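PDB 4I0X: ESAT-6-like protein MAB_3113 from Mycobacterium abscessus, which is of unknown function but is a probably secreted WXG100-family protein that pairs with ESAT-6-like protein MAB_3112 to form the EsxEF complex. Local coordinates for residues F11-D14 and H15-Q18. The protein carries 4 engineered substitutions. Numbering follows the deposited sequence.
Sequences FDLD and HIEQ
F11 and H15, D12 and I16, L13 and E17, and D14 and Q18 are joined by four successive i to i+4 backbone hydrogen bonds, the first full turns of helix 11-47, with H15 N 2.8 Å from F11 O and E17 N 3.0 Å from L13 O. Through one water, D12 and H15 also meet by their side chains. The water donates to D12 OD1 at 2.9 Å and lies 2.8 Å from H15 ND1, in the plane of the imidazole at its edge. H15 carries CG anti to its own N (chi1 -167°), which sends the ring out from the helix so that ND1 turns to the water; OD1 and ND1 stay 5.4 Å apart, a gap the water fills. H15 CB approaches the F11 ring obliquely, CE1 to CB 4.3 Å, a loose approach. Round the helix, L13 and I16 run side by side in the same direction and touch at their ends, CD2 of L13 to CD1 of I16 at 4.1 Å. I16 CG1 also rests 3.3 Å from D12 O, the carbonyl that accepts the I16 N-H. L13 leans on A86 and H87 of helix 52-87, and I16 on A83 there; E17 OE1 is hydrogen-bonded to H87 NE2. I16, D12 and H15 reach W37, V36 and L33 of the MAB_3112 chain, so the water linking the polar ends of D12 and H15 sits beside the interface of this WXG100 heterodimer. There the carboxylate might favour a protonated imidazole, though the charge is not seen.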
loop_
_atom_site.group_PDB
_atom_site.type_symbol
_atom_site.label_atom_id
_atom_site.label_comp_id
_atom_site.label_asym_id
_atom_site.label_seq_id
_atom_site.Cartn_x
_atom_site.Cartn_y
_atom_site.Cartn_z
ATOM N N PHE B 11 19.093 -5.992 -20.875
ATOM C CA PHE B 11 17.693 -5.623 -20.900
ATOM C C PHE B 11 16.995 -6.096 -19.620
ATOM O O PHE B 11 16.192 -5.374 -19.027
ATOM C CB PHE B 11 17.036 -6.233 -22.128
ATOM C CG PHE B 11 15.558 -5.941 -22.240
ATOM C CD1 PHE B 11 14.645 -6.731 -21.589
ATOM C CD2 PHE B 11 15.098 -4.876 -22.983
ATOM C CE1 PHE B 11 13.274 -6.464 -21.679
ATOM C CE2 PHE B 11 13.736 -4.605 -23.086
ATOM C CZ PHE B 11 12.832 -5.399 -22.440
ATOM N N ASP B 12 17.304 -7.323 -19.197
ATOM C CA ASP B 12 16.637 -7.926 -18.039
ATOM C C ASP B 12 16.881 -7.126 -16.782
ATOM O O ASP B 12 15.974 -6.918 -16.007
ATOM C CB ASP B 12 17.071 -9.373 -17.840
ATOM C CG ASP B 12 16.576 -10.253 -18.932
ATOM O OD1 ASP B 12 15.511 -9.927 -19.477
ATOM O OD2 ASP B 12 17.244 -11.243 -19.265
ATOM N N LEU B 13 18.088 -6.599 -16.613
ATOM C CA LEU B 13 18.356 -5.784 -15.427
ATOM C C LEU B 13 17.617 -4.456 -15.508
ATOM O O LEU B 13 17.133 -3.977 -14.510
ATOM C CB LEU B 13 19.853 -5.552 -15.261
ATOM C CG LEU B 13 20.638 -6.848 -15.057
ATOM C CD1 LEU B 13 22.158 -6.598 -15.067
ATOM C CD2 LEU B 13 20.251 -7.432 -13.797
ATOM N N ASP B 14 17.540 -3.856 -16.694
ATOM C CA ASP B 14 16.725 -2.652 -16.859
ATOM C C ASP B 14 15.234 -2.924 -16.586
ATOM O O ASP B 14 14.541 -2.097 -16.000
ATOM C CB ASP B 14 16.940 -2.014 -18.221
ATOM C CG ASP B 14 18.204 -1.169 -18.265
ATOM O OD1 ASP B 14 18.676 -0.772 -17.179
ATOM O OD2 ASP B 14 18.749 -0.937 -19.370
ATOM N N HIS B 15 14.751 -4.097 -16.980
ATOM C CA HIS B 15 13.379 -4.482 -16.724
ATOM C C HIS B 15 13.116 -4.586 -15.201
ATOM O O HIS B 15 12.147 -4.035 -14.676
ATOM C CB HIS B 15 13.072 -5.797 -17.416
ATOM C CG HIS B 15 11.625 -6.110 -17.450
ATOM N ND1 HIS B 15 11.138 -7.363 -17.746
ATOM C CD2 HIS B 15 10.545 -5.342 -17.176
ATOM C CE1 HIS B 15 9.819 -7.343 -17.693
ATOM N NE2 HIS B 15 9.435 -6.133 -17.325
ATOM N N ILE B 16 14.027 -5.228 -14.484
ATOM C CA ILE B 16 13.921 -5.332 -13.022
ATOM C C ILE B 16 13.855 -3.951 -12.393
ATOM O O ILE B 16 13.030 -3.685 -11.531
ATOM C CB ILE B 16 15.139 -6.107 -12.441
ATOM C CG1 ILE B 16 15.093 -7.547 -12.925
ATOM C CG2 ILE B 16 15.147 -6.031 -10.901
ATOM C CD1 ILE B 16 16.326 -8.305 -12.773
ATOM N N GLU B 17 14.766 -3.083 -12.813
ATOM C CA GLU B 17 14.817 -1.738 -12.298
ATOM C C GLU B 17 13.521 -0.952 -12.574
ATOM O O GLU B 17 13.045 -0.240 -11.687
ATOM C CB GLU B 17 16.031 -0.974 -12.814
ATOM C CG GLU B 17 16.085 0.467 -12.307
ATOM C CD GLU B 17 16.101 0.547 -10.764
ATOM O OE1 GLU B 17 16.564 -0.425 -10.108
ATOM O OE2 GLU B 17 15.636 1.572 -10.211
ATOM N N GLN B 18 12.944 -1.101 -13.768
ATOM C CA GLN B 18 11.658 -0.467 -14.094
ATOM C C GLN B 18 10.481 -0.970 -13.225
ATOM O O GLN B 18 9.669 -0.184 -12.787
ATOM C CB GLN B 18 11.349 -0.601 -15.610
ATOM C CG GLN B 18 9.978 -0.142 -16.054
ATOM C CD GLN B 18 9.611 1.294 -15.654
ATOM O OE1 GLN B 18 8.417 1.626 -15.507
ATOM N NE2 GLN B 18 10.622 2.159 -15.526
HETATM O O HOH W 1 12.837 -9.519 -18.475
#